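Local coordinates for putative uncharacterized protein (Dictyostelium purpureum, PDB 4R12), which probably serves as an essential subunit of gamma-secretase, the complex that cleaves membrane proteins such as Notch receptors within the membrane, at residues E54-Y59 / S79-N84; F176-I181 / R189-P194; F221-T224 / L230-G233; L286-K291 / A309-I314; S352-I357 / S435-R440. All blocks are in the same frame, centred on the assembly; numbering follows the deposited sequence.

Contact 1: residues E54-Y59 / S79-N84; sequences ESYNNY and STSVLN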
# COMPACT_ATOMS: atom_id res chain seq x y z
N GLU A 54 2.00 -20.70 -29.87
CA GLU A 54 1.34 -20.83 -31.17
C GLU A 54 0.40 -19.67 -31.42
O GLU A 54 0.49 -19.02 -32.46
CB GLU A 54 0.57 -22.15 -31.28
CG GLU A 54 -0.26 -22.24 -32.56
CD GLU A 54 -1.03 -23.55 -32.71
OE1 GLU A 54 -1.88 -23.86 -31.84
OE2 GLU A 54 -0.78 -24.27 -33.70
N SER A 55 -0.51 -19.42 -30.48
CA SER A 55 -1.48 -18.35 -30.65
C SER A 55 -0.79 -16.99 -30.57
O SER A 55 -1.24 -16.02 -31.18
CB SER A 55 -2.61 -18.45 -29.62
OG SER A 55 -2.11 -18.56 -28.30
N TYR A 56 0.31 -16.93 -29.82
CA TYR A 56 1.12 -15.72 -29.78
C TYR A 56 1.64 -15.39 -31.19
O TYR A 56 1.39 -14.30 -31.71
CB TYR A 56 2.29 -15.86 -28.79
CG TYR A 56 3.05 -14.57 -28.62
CD1 TYR A 56 4.08 -14.23 -29.48
CD2 TYR A 56 2.70 -13.66 -27.63
CE1 TYR A 56 4.76 -13.04 -29.34
CE2 TYR A 56 3.37 -12.47 -27.48
CZ TYR A 56 4.39 -12.16 -28.35
OH TYR A 56 5.08 -10.98 -28.22
N ASN A 57 2.36 -16.33 -31.79
CA ASN A 57 2.91 -16.13 -33.13
C ASN A 57 1.85 -15.92 -34.21
O ASN A 57 2.05 -15.15 -35.14
CB ASN A 57 3.78 -17.32 -33.53
CG ASN A 57 5.05 -17.41 -32.72
OD1 ASN A 57 5.63 -16.39 -32.34
ND2 ASN A 57 5.50 -18.63 -32.45
N ASN A 58 0.71 -16.58 -34.07
CA ASN A 58 -0.37 -16.44 -35.05
C ASN A 58 -1.12 -15.11 -34.92
O ASN A 58 -2.07 -14.85 -35.67
CB ASN A 58 -1.35 -17.61 -34.93
CG ASN A 58 -0.75 -18.92 -35.40
OD1 ASN A 58 0.25 -18.93 -36.12
ND2 ASN A 58 -1.36 -20.03 -35.00
N TYR A 59 -0.70 -14.28 -33.98
CA TYR A 59 -1.29 -12.95 -33.85
C TYR A 59 -0.77 -12.03 -34.95
O TYR A 59 -1.52 -11.22 -35.49
CB TYR A 59 -0.99 -12.35 -32.48
CG TYR A 59 -1.43 -10.91 -32.36
CD1 TYR A 59 -2.77 -10.59 -32.20
CD2 TYR A 59 -0.50 -9.88 -32.41
CE1 TYR A 59 -3.18 -9.27 -32.09
CE2 TYR A 59 -0.90 -8.55 -32.30
CZ TYR A 59 -2.24 -8.25 -32.14
OH TYR A 59 -2.64 -6.94 -32.04
N SER A 79 6.10 -6.95 -20.22
CA SER A 79 6.48 -5.90 -21.17
C SER A 79 6.89 -6.47 -22.52
O SER A 79 6.36 -6.08 -23.55
CB SER A 79 7.61 -5.03 -20.60
OG SER A 79 8.70 -5.82 -20.17
N THR A 80 7.83 -7.42 -22.51
CA THR A 80 8.39 -7.95 -23.74
C THR A 80 7.33 -8.54 -24.65
O THR A 80 7.29 -8.27 -25.86
CB THR A 80 9.45 -9.02 -23.45
OG1 THR A 80 10.64 -8.38 -22.99
CG2 THR A 80 9.76 -9.83 -24.69
N SER A 81 6.46 -9.33 -24.05
CA SER A 81 5.44 -10.07 -24.76
C SER A 81 4.34 -9.15 -25.32
O SER A 81 3.89 -9.33 -26.45
CB SER A 81 4.84 -11.13 -23.81
OG SER A 81 3.65 -11.67 -24.33
N VAL A 82 3.92 -8.17 -24.53
CA VAL A 82 2.85 -7.28 -24.95
C VAL A 82 3.37 -6.23 -25.94
O VAL A 82 2.72 -5.93 -26.94
CB VAL A 82 2.17 -6.58 -23.75
CG1 VAL A 82 1.26 -5.46 -24.21
CG2 VAL A 82 1.37 -7.59 -22.91
N LEU A 83 4.56 -5.68 -25.69
CA LEU A 83 5.07 -4.62 -26.55
C LEU A 83 5.40 -5.14 -27.95
O LEU A 83 5.45 -4.36 -28.89
CB LEU A 83 6.29 -3.93 -25.93
CG LEU A 83 6.00 -3.09 -24.68
CD1 LEU A 83 7.06 -2.04 -24.44
CD2 LEU A 83 4.63 -2.43 -24.77
N ASN A 84 5.60 -6.44 -28.08
CA ASN A 84 5.89 -7.05 -29.38
C ASN A 84 4.67 -7.29 -30.25
O ASN A 84 4.79 -7.62 -31.42
CB ASN A 84 6.61 -8.39 -29.19
CG ASN A 84 8.08 -8.23 -29.13
OD1 ASN A 84 8.64 -7.33 -29.76
ND2 ASN A 84 8.73 -9.10 -28.36

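Contact 2: residues F176-I181 / R189-P194; sequences FMQGAI and RGFCEP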
# COMPACT_ATOMS: atom_id res chain seq x y z
N PHE A 176 -12.42 5.59 -19.75
CA PHE A 176 -11.92 6.86 -20.25
C PHE A 176 -11.33 7.72 -19.15
O PHE A 176 -12.02 8.09 -18.20
CB PHE A 176 -13.02 7.67 -20.95
CG PHE A 176 -12.53 9.01 -21.44
CD1 PHE A 176 -11.67 9.07 -22.53
CD2 PHE A 176 -12.89 10.18 -20.80
CE1 PHE A 176 -11.19 10.29 -22.98
CE2 PHE A 176 -12.42 11.41 -21.25
CZ PHE A 176 -11.57 11.47 -22.34
N MET A 177 -10.04 8.02 -19.29
CA MET A 177 -9.30 8.82 -18.32
C MET A 177 -9.26 10.28 -18.75
O MET A 177 -8.70 10.61 -19.79
CB MET A 177 -7.88 8.27 -18.14
CG MET A 177 -7.84 6.81 -17.67
SD MET A 177 -8.36 6.63 -15.95
CE MET A 177 -9.40 5.17 -16.06
N GLN A 178 -9.86 11.15 -17.95
CA GLN A 178 -9.93 12.56 -18.32
C GLN A 178 -8.57 13.23 -18.31
O GLN A 178 -8.29 14.08 -19.13
CB GLN A 178 -10.86 13.32 -17.38
CG GLN A 178 -12.31 12.95 -17.51
CD GLN A 178 -13.19 13.95 -16.79
OE1 GLN A 178 -13.57 14.98 -17.36
NE2 GLN A 178 -13.50 13.66 -15.54
N GLY A 179 -7.72 12.82 -17.37
CA GLY A 179 -6.39 13.41 -17.25
C GLY A 179 -5.39 12.80 -18.20
O GLY A 179 -5.39 11.59 -18.45
N ALA A 180 -4.50 13.63 -18.72
CA ALA A 180 -3.59 13.19 -19.76
C ALA A 180 -2.37 14.09 -19.84
O ALA A 180 -2.35 15.17 -19.25
CB ALA A 180 -4.31 13.15 -21.11
N ILE A 181 -1.35 13.60 -20.51
CA ILE A 181 -0.17 14.35 -20.86
C ILE A 181 0.85 14.50 -19.76
O ILE A 181 1.87 13.91 -19.81
CB ILE A 181 -0.55 15.70 -21.46
CG1 ILE A 181 -1.38 15.45 -22.69
CG2 ILE A 181 0.68 16.50 -21.80
CD1 ILE A 181 -2.10 16.66 -23.18
N ARG A 189 -6.55 21.69 -15.59
CA ARG A 189 -7.90 21.47 -16.11
C ARG A 189 -8.83 20.81 -15.10
O ARG A 189 -10.03 20.68 -15.35
CB ARG A 189 -7.84 20.62 -17.37
CG ARG A 189 -7.00 21.24 -18.46
CD ARG A 189 -7.07 20.46 -19.76
NE ARG A 189 -6.08 20.95 -20.72
CZ ARG A 189 -6.14 20.74 -22.03
NH1 ARG A 189 -7.15 20.04 -22.54
NH2 ARG A 189 -5.19 21.22 -22.83
N GLY A 190 -8.29 20.41 -13.96
CA GLY A 190 -9.09 19.76 -12.93
C GLY A 190 -9.48 18.34 -13.31
O GLY A 190 -10.53 17.85 -12.92
N PHE A 191 -8.61 17.68 -14.08
CA PHE A 191 -8.86 16.33 -14.58
C PHE A 191 -8.06 15.27 -13.84
O PHE A 191 -8.01 14.13 -14.27
CB PHE A 191 -8.52 16.24 -16.08
CG PHE A 191 -9.44 17.01 -16.98
CD1 PHE A 191 -10.69 17.41 -16.54
CD2 PHE A 191 -9.07 17.32 -18.28
CE1 PHE A 191 -11.55 18.12 -17.37
CE2 PHE A 191 -9.91 18.02 -19.11
CZ PHE A 191 -11.15 18.42 -18.66
N CYS A 192 -7.43 15.65 -12.73
CA CYS A 192 -6.66 14.69 -11.95
C CYS A 192 -6.48 15.18 -10.51
O CYS A 192 -6.78 16.33 -10.20
CB CYS A 192 -5.29 14.43 -12.60
SG CYS A 192 -4.21 15.85 -12.58
N GLU A 193 -6.01 14.29 -9.63
CA GLU A 193 -5.77 14.64 -8.23
C GLU A 193 -4.46 14.03 -7.75
O GLU A 193 -4.04 12.99 -8.26
CB GLU A 193 -6.92 14.15 -7.33
CG GLU A 193 -8.32 14.56 -7.77
CD GLU A 193 -8.59 16.04 -7.58
OE1 GLU A 193 -7.75 16.74 -6.96
OE2 GLU A 193 -9.64 16.52 -8.05
N PRO A 194 -3.79 14.68 -6.79
CA PRO A 194 -2.55 14.14 -6.24
C PRO A 194 -2.74 12.74 -5.67
O PRO A 194 -3.76 12.47 -5.04
CB PRO A 194 -2.19 15.13 -5.13
CG PRO A 194 -2.83 16.42 -5.57
CD PRO A 194 -4.13 15.99 -6.20

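Contact 3: residues F221-T224 / L230-G233; sequences FDTT and LSIG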
# COMPACT_ATOMS: atom_id res chain seq x y z
N PHE A 221 2.00 1.07 4.82
CA PHE A 221 0.92 0.11 4.58
C PHE A 221 0.34 0.16 3.16
O PHE A 221 -0.39 -0.76 2.75
CB PHE A 221 -0.22 0.25 5.62
CG PHE A 221 -1.11 1.46 5.44
CD1 PHE A 221 -2.30 1.37 4.69
CD2 PHE A 221 -0.83 2.65 6.10
CE1 PHE A 221 -3.14 2.46 4.57
CE2 PHE A 221 -1.67 3.74 5.98
CZ PHE A 221 -2.84 3.65 5.22
N ASP A 222 0.67 1.19 2.38
CA ASP A 222 0.13 1.24 1.02
C ASP A 222 0.91 0.31 0.09
O ASP A 222 2.05 -0.09 0.39
CB ASP A 222 0.14 2.68 0.47
CG ASP A 222 1.53 3.25 0.31
OD1 ASP A 222 2.31 3.20 1.28
OD2 ASP A 222 1.86 3.74 -0.80
N THR A 223 0.27 -0.07 -1.01
CA THR A 223 0.81 -1.06 -1.92
C THR A 223 0.75 -0.58 -3.36
O THR A 223 0.20 0.50 -3.65
CB THR A 223 0.04 -2.38 -1.83
OG1 THR A 223 -1.36 -2.09 -1.99
CG2 THR A 223 0.28 -3.06 -0.47
N THR A 224 1.30 -1.37 -4.28
CA THR A 224 1.23 -1.04 -5.70
C THR A 224 0.93 -2.28 -6.53
O THR A 224 1.09 -3.40 -6.07
CB THR A 224 2.54 -0.44 -6.23
OG1 THR A 224 3.64 -1.30 -5.90
CG2 THR A 224 2.78 0.94 -5.65
N LEU A 230 -6.28 -4.65 -7.41
CA LEU A 230 -5.81 -5.98 -7.00
C LEU A 230 -4.55 -5.89 -6.15
O LEU A 230 -3.84 -6.89 -6.00
CB LEU A 230 -5.52 -6.87 -8.22
CG LEU A 230 -6.72 -7.14 -9.13
CD1 LEU A 230 -6.31 -8.00 -10.34
CD2 LEU A 230 -7.82 -7.84 -8.31
N SER A 231 -4.28 -4.72 -5.59
CA SER A 231 -3.04 -4.46 -4.88
C SER A 231 -3.02 -4.98 -3.43
O SER A 231 -2.89 -4.17 -2.48
CB SER A 231 -2.75 -2.95 -4.89
OG SER A 231 -3.85 -2.23 -4.35
N ILE A 232 -3.15 -6.29 -3.28
CA ILE A 232 -3.02 -6.95 -1.98
C ILE A 232 -1.65 -6.67 -1.36
O ILE A 232 -1.55 -6.35 -0.17
CB ILE A 232 -3.23 -8.47 -2.11
CG1 ILE A 232 -4.63 -8.76 -2.66
CG2 ILE A 232 -2.99 -9.21 -0.76
CD1 ILE A 232 -4.92 -10.24 -2.81
N GLY A 233 -0.60 -6.77 -2.19
CA GLY A 233 0.78 -6.57 -1.74
C GLY A 233 1.09 -7.31 -0.44
O GLY A 233 1.49 -6.69 0.55
O HOH W 1 0.07 -5.87 -4.95

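Contact 4: residues L286-K291 / A309-I314; sequences LNFQCK and AFQTQI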
# COMPACT_ATOMS: atom_id res chain seq x y z
N LEU A 286 8.49 19.26 12.56
CA LEU A 286 9.61 20.18 12.65
C LEU A 286 9.23 21.62 12.33
O LEU A 286 9.86 22.55 12.81
CB LEU A 286 10.73 19.74 11.72
CG LEU A 286 11.40 18.39 12.01
CD1 LEU A 286 12.30 18.00 10.84
CD2 LEU A 286 12.18 18.43 13.31
N ASN A 287 8.19 21.80 11.52
CA ASN A 287 7.92 23.11 10.93
C ASN A 287 6.52 23.68 11.10
O ASN A 287 6.30 24.86 10.82
CB ASN A 287 8.23 23.06 9.43
CG ASN A 287 9.66 22.70 9.16
OD1 ASN A 287 10.57 23.18 9.85
ND2 ASN A 287 9.89 21.85 8.17
N PHE A 288 5.56 22.88 11.54
CA PHE A 288 4.18 23.36 11.51
C PHE A 288 3.93 24.51 12.47
O PHE A 288 4.32 24.46 13.64
CB PHE A 288 3.19 22.23 11.81
CG PHE A 288 1.75 22.66 11.73
CD1 PHE A 288 1.15 22.88 10.51
CD2 PHE A 288 1.02 22.86 12.89
CE1 PHE A 288 -0.17 23.29 10.44
CE2 PHE A 288 -0.31 23.26 12.83
CZ PHE A 288 -0.90 23.48 11.60
N GLN A 289 3.28 25.55 11.96
CA GLN A 289 2.77 26.62 12.80
C GLN A 289 1.34 26.95 12.38
O GLN A 289 1.08 27.21 11.21
CB GLN A 289 3.67 27.85 12.70
CG GLN A 289 3.99 28.47 14.05
CD GLN A 289 5.24 29.33 14.01
OE1 GLN A 289 6.33 28.86 14.33
NE2 GLN A 289 5.09 30.59 13.62
N CYS A 290 0.42 26.91 13.33
CA CYS A 290 -0.97 27.23 13.03
C CYS A 290 -1.24 28.72 13.21
O CYS A 290 -0.97 29.28 14.28
CB CYS A 290 -1.92 26.43 13.91
SG CYS A 290 -3.68 26.75 13.58
N LYS A 291 -1.76 29.37 12.17
CA LYS A 291 -2.08 30.79 12.23
C LYS A 291 -3.49 31.04 12.77
O LYS A 291 -3.72 31.98 13.54
CB LYS A 291 -1.92 31.42 10.85
CG LYS A 291 -0.52 31.30 10.28
CD LYS A 291 -0.49 31.69 8.80
CE LYS A 291 -1.37 30.75 7.97
NZ LYS A 291 -1.32 31.03 6.50
N ALA A 309 -3.08 16.78 17.48
CA ALA A 309 -2.44 15.97 18.51
C ALA A 309 -0.94 15.85 18.28
O ALA A 309 -0.16 15.87 19.22
CB ALA A 309 -3.07 14.58 18.56
N PHE A 310 -0.55 15.75 17.01
CA PHE A 310 0.87 15.63 16.66
C PHE A 310 1.67 16.81 17.20
O PHE A 310 2.80 16.66 17.64
CB PHE A 310 1.06 15.51 15.13
CG PHE A 310 0.80 16.79 14.38
CD1 PHE A 310 1.82 17.71 14.15
CD2 PHE A 310 -0.47 17.08 13.88
CE1 PHE A 310 1.58 18.89 13.46
CE2 PHE A 310 -0.71 18.25 13.19
CZ PHE A 310 0.31 19.16 12.97
N GLN A 311 1.08 18.00 17.14
CA GLN A 311 1.77 19.21 17.59
C GLN A 311 1.79 19.25 19.10
O GLN A 311 2.79 19.60 19.72
CB GLN A 311 1.10 20.47 17.04
CG GLN A 311 1.83 21.76 17.43
CD GLN A 311 1.07 23.00 17.02
OE1 GLN A 311 -0.11 23.17 17.35
NE2 GLN A 311 1.74 23.89 16.29
N THR A 312 0.67 18.87 19.70
CA THR A 312 0.50 18.88 21.14
C THR A 312 1.42 17.88 21.85
O THR A 312 1.96 18.18 22.92
CB THR A 312 -0.96 18.57 21.51
OG1 THR A 312 -1.84 19.49 20.86
CG2 THR A 312 -1.18 18.64 23.02
N GLN A 313 1.62 16.71 21.26
CA GLN A 313 2.21 15.59 21.99
C GLN A 313 3.56 15.08 21.49
O GLN A 313 4.30 14.45 22.26
CB GLN A 313 1.24 14.41 21.99
CG GLN A 313 -0.11 14.69 22.59
CD GLN A 313 -0.96 13.44 22.66
OE1 GLN A 313 -0.50 12.41 23.15
NE2 GLN A 313 -2.19 13.52 22.16
N ILE A 314 3.86 15.28 20.22
CA ILE A 314 5.03 14.63 19.66
C ILE A 314 6.15 15.62 19.42
O ILE A 314 6.02 16.59 18.66
CB ILE A 314 4.71 13.87 18.35
CG1 ILE A 314 3.71 12.74 18.64
CG2 ILE A 314 5.98 13.26 17.75
CD1 ILE A 314 3.29 11.96 17.41
O HOH W 2 1.28 26.46 15.92

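Contact 5: residues S352-I357 / S435-R440; sequences SSVTDI and STFIDR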
# COMPACT_ATOMS: atom_id res chain seq x y z
N SER A 352 23.54 -1.71 17.86
CA SER A 352 23.78 -3.08 18.31
C SER A 352 23.08 -3.34 19.64
O SER A 352 22.70 -4.46 19.91
CB SER A 352 25.29 -3.38 18.43
OG SER A 352 25.93 -2.48 19.32
N SER A 353 22.90 -2.29 20.45
CA SER A 353 22.14 -2.40 21.70
C SER A 353 20.73 -2.92 21.44
O SER A 353 20.21 -3.76 22.18
CB SER A 353 22.04 -1.06 22.41
OG SER A 353 23.27 -0.75 23.04
N VAL A 354 20.13 -2.37 20.39
CA VAL A 354 18.77 -2.71 19.99
C VAL A 354 18.71 -4.06 19.28
O VAL A 354 17.89 -4.90 19.64
CB VAL A 354 18.19 -1.61 19.08
CG1 VAL A 354 16.78 -1.96 18.62
CG2 VAL A 354 18.23 -0.27 19.82
N THR A 355 19.58 -4.31 18.30
CA THR A 355 19.53 -5.60 17.60
C THR A 355 19.91 -6.77 18.52
O THR A 355 19.43 -7.90 18.31
CB THR A 355 20.45 -5.62 16.36
OG1 THR A 355 21.80 -5.39 16.74
CG2 THR A 355 20.01 -4.57 15.32
N ASP A 356 20.75 -6.53 19.52
CA ASP A 356 21.08 -7.60 20.47
C ASP A 356 19.80 -8.11 21.17
O ASP A 356 19.64 -9.31 21.37
CB ASP A 356 22.10 -7.13 21.52
CG ASP A 356 23.53 -7.10 20.99
OD1 ASP A 356 23.76 -7.43 19.80
OD2 ASP A 356 24.44 -6.74 21.77
N ILE A 357 18.89 -7.20 21.50
CA ILE A 357 17.64 -7.59 22.16
C ILE A 357 16.75 -8.40 21.22
O ILE A 357 16.14 -9.40 21.62
CB ILE A 357 16.89 -6.36 22.70
CG1 ILE A 357 17.74 -5.66 23.76
CG2 ILE A 357 15.55 -6.76 23.29
CD1 ILE A 357 17.43 -4.20 23.93
N SER A 435 6.38 -8.36 19.63
CA SER A 435 5.66 -7.89 20.82
C SER A 435 6.56 -7.89 22.05
O SER A 435 6.62 -6.92 22.79
CB SER A 435 4.44 -8.76 21.10
OG SER A 435 3.56 -8.78 19.99
N THR A 436 7.28 -8.99 22.24
CA THR A 436 8.18 -9.15 23.38
C THR A 436 9.34 -8.16 23.29
O THR A 436 9.75 -7.55 24.29
CB THR A 436 8.69 -10.60 23.45
OG1 THR A 436 7.57 -11.49 23.59
CG2 THR A 436 9.65 -10.79 24.64
N PHE A 437 9.85 -7.98 22.08
CA PHE A 437 10.95 -7.06 21.82
C PHE A 437 10.56 -5.63 22.17
O PHE A 437 11.28 -4.94 22.89
CB PHE A 437 11.39 -7.18 20.35
CG PHE A 437 12.24 -6.03 19.86
CD1 PHE A 437 13.53 -5.83 20.35
CD2 PHE A 437 11.77 -5.19 18.87
CE1 PHE A 437 14.32 -4.79 19.88
CE2 PHE A 437 12.56 -4.13 18.39
CZ PHE A 437 13.83 -3.94 18.90
N ILE A 438 9.41 -5.18 21.66
CA ILE A 438 8.93 -3.84 21.94
C ILE A 438 8.71 -3.63 23.43
O ILE A 438 9.10 -2.60 23.99
CB ILE A 438 7.63 -3.55 21.15
CG1 ILE A 438 7.98 -3.37 19.67
CG2 ILE A 438 6.91 -2.30 21.70
CD1 ILE A 438 6.80 -3.51 18.74
N ASP A 439 8.11 -4.62 24.09
CA ASP A 439 7.91 -4.57 25.53
C ASP A 439 9.25 -4.42 26.27
O ASP A 439 9.38 -3.60 27.18
CB ASP A 439 7.16 -5.81 26.02
CG ASP A 439 6.95 -5.82 27.54
OD1 ASP A 439 6.02 -5.13 28.02
OD2 ASP A 439 7.72 -6.50 28.25
N ARG A 440 10.26 -5.17 25.85
CA ARG A 440 11.56 -5.09 26.51
C ARG A 440 12.22 -3.72 26.31
O ARG A 440 12.68 -3.12 27.28
CB ARG A 440 12.48 -6.21 26.03
CG ARG A 440 12.08 -7.58 26.56
CD ARG A 440 13.20 -8.61 26.39
NE ARG A 440 14.43 -8.17 27.05
CZ ARG A 440 15.64 -8.69 26.82
NH1 ARG A 440 15.80 -9.67 25.93
NH2 ARG A 440 16.69 -8.21 27.47

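Contact 1: residues E54-Y59 / S79-N84
Tyr-56 spans the gap between two short helices of the alpha/beta small lobe, 53-57 and 79-83, and ends on the backbone of Ser-81. The helices follow the neighbouring parallel strands 43-50 and 67-72, so the contact joins two successive strand-to-helix connections. At their nearest the backbones are still 8.7 Å apart (CA of Tyr-56 to CA of Ser-81), which means that a long side chain must do the reaching. The CB of Tyr-56 points at the other helix, and with CG swung opposite the backbone N (chi1 -174°) the ring extends straight across. On the way it packs against Ile-50 of strand 43-50 and against Leu-85. Moving outward along the ring, CD2 is 4.0 Å from Ser-81 OG, and CE2 comes within 3.3 Å of the same atom, which approaches obliquely. CZ then lies 3.4 Å from Ser-81 O. At the tip, OH donates a hydrogen bond of 2.7 Å to Ser-81 O; the acceptor lies in the plane of the ring, and the hydroxyl sits in the carbonyl plane, on a lone pair, at a C=O...donor angle of 122°. The buried phenol is thereby given a defined acceptor, and the bond favours one rotation of its O-H. Ser-81 OG serves another purpose, bonding to Tyr-76 O, while its side chain also touches the N-acetylglucosamine of the nearby glycan. Beyond the hydroxyl stands Asn-84, its amide plane turned 81° from the ring, and its CB lies at the ring's edge, 3.2 Å from Tyr-56 OH.

Contact 2: residues F176-I181 / R189-P194
Phe-191 lies against the backbone and side chain of Gln-178 and against Gly-179, immediately after a Schellman motif that ends helix 183-189. In sequence order, Arg-189 supplies CB to one face of the Phe-191 ring, 3.6 Å above its plane and displaced toward the rim. Gly-190 then leaves the helix with a positive phi (73°), as the Schellman motif requires. At Phe-191 the ring extends opposite its own carbonyl carbon (chi1 -69°), which carries it alongside the loop: CD2 is 3.4 Å from Gln-178 O, and CE1 is 3.7 Å from Gln-178 OE1. The two side chains cross at about a right angle, with amide and ring planes 33° apart. Reducing Phe-191 to an alanine would probably open a gap beside Gln-178 and deprive the Arg-189 methylene of the ring it rests on. The backbones are close here too, since a CB on Gly-179 would fall 2.8 Å from Phe-191 O, a clash. Gly-179 N bonds to Ser-575 OG, and Gln-178 and Phe-191 both make backbone bonds to Asn-576, so the C-terminal part of the chain bridges the two segments. Cys-192 begins strand 192-203 and is tied back to helix 183-189 by a disulfide with Cys-186. Glu-193 pairs by backbone with Glu-574, while its OE1 accepts a weak hydrogen bond from Trp-562 NE1.

Contact 3: residues F221-T224 / L230-G233
The hydroxyl of Thr-223 donates to the backbone of Ser-231: OG1 is 2.6 Å from Ser-231 O, with a C=O...donor angle of 135° and the donor tilted 29° from the carbonyl plane. With chi1 at 52°, OG1 stands between the backbone N and the carbonyl carbon, which turns the methyl opposite the carbonyl carbon, where CG2 rests 3.8 Å from Gly-233 CA. A CB on Gly-233 would come 2.4 Å from that methyl, so a side chain there would clash. A water adds a second link, 2.9 Å from Thr-224 O and taking a weak bond from Gly-233 N. In the next shell, Ser-231 is the centre of an inverse gamma turn, and its OG bonds to Arg-228 O and Tyr-485 N. Phe-484 makes backbone bonds to both Thr-223 and Ser-231 and also gives a weak bond to Thr-223 OG1. Further out, Asp-222 O accepts from Ser-237 OG, and its carboxylate takes the backbone N-H groups of Glu-271 and Arg-272. The whole contact closes the loop between strand 214-220 and helix 234-252, near the centre of the chain, with Gly-233 as the N-cap of that helix.

Contact 4: residues L286-K291 / A309-I314
Phe-288 and Phe-310 form an offset edge-to-face pair, and Gln-311 approaches the same Phe-288 ring at its edge. The first segment opens with Leu-286 and Asn-287, the last turn of helix 276-287. Phe-288 is the residue at which the chain leaves helical geometry, and its ring, extended opposite the backbone N (chi1 -178°), is directed at helix 309-313. Phe-310 presents its edge to one face: CZ stands 3.7 Å above the Phe-288 plane, displaced toward the rim, and is 3.8 Å from Phe-288 CD2. The centroids lie 5.5 Å apart with the planes at 67°, a tilt that makes the pair edge-to-face, though offset, rather than a parallel stack. At the rim, Gln-311 NE2 comes in near the plane of the ring, 3.6 Å from Phe-288 CD2, on a chain fully extended beyond CG. Past Gln-289, the backbone of Cys-290 meets the same amide through a water: Cys-290 N donates to it at 2.8 Å and Gln-311 NE2 at 2.6 Å, so one oxygen receives two N-H groups and joins loop to helix. Cys-290 is further fixed by its disulfide to Cys-300, and Lys-291 by a salt bridge to Asp-302. Within the large lobe, Phe-310 also touches Phe-281 and Asp-284 of helix 276-287 and pairs edge-to-face with His-546 of strand 542-548. Ile-314, just after the short helix, packs on Phe-281 and on Trp-201 of strand 192-203, so helix 309-313 is seated against both a helix and a strand.

Contact 5: residues S352-I357 / S435-R440
The helical segments 352-357 (of helix 352-362) and 435-440 (of helix 427-441) run in roughly opposing directions, their short N-to-C axes at 137° and 10.6 Å apart at closest approach. The backbones come nearest at Ile-357 and Phe-437, whose CA atoms are 6.7 Å apart. Side chains make the contact. Phe-437, with CG opposite the backbone N (chi1 164°), carries its ring toward the first helix, edge foremost: CZ is 3.6 Å from Val-354 CG1, which lies in the ring plane, and CD1 is 3.7 Å from Ile-357 CG2. Between these, CE1 sits 3.6 Å from Val-354 O. Ile-357 CG2 also lies over one face of the Arg-440 guanidinium, 3.9 Å from NH1, while NH1 itself bonds to Gln-360 OE1 one turn further along the first helix. Trading Phe-437 for an alanine is likely to open a gap between the helices and leave Val-354 CG1 and Ile-357 CG2 without their apolar partner. Thr-355 faces strand 339-347, and Ile-438 faces helix 234-252. This is helix-helix packing in the alpha/beta large lobe, a domain whose family belongs with the zinc exopeptidases.

Along the chain the five contacts follow in series; none nests within or crosses another. Contact 1 spans strand 67-72 in the small lobe. Contact 2 closes over most of helix 183-189, where the chain passes from strand 169-174 to strand 192-203. Contact 3 closes the tightest loop, five residues, near the centre of the chain, and contact 4 encloses the 17 residues that hold Cys-300. Contact 5 closes the widest, 77 residues, and ties helix 352-362 to helix 427-441. Contacts 3, 4 and 5 share the large lobe, about 30 Å apart between centres, whereas the centres of contacts 1 and 5 lie about 52 Å apart on opposite sides of the chain's centre.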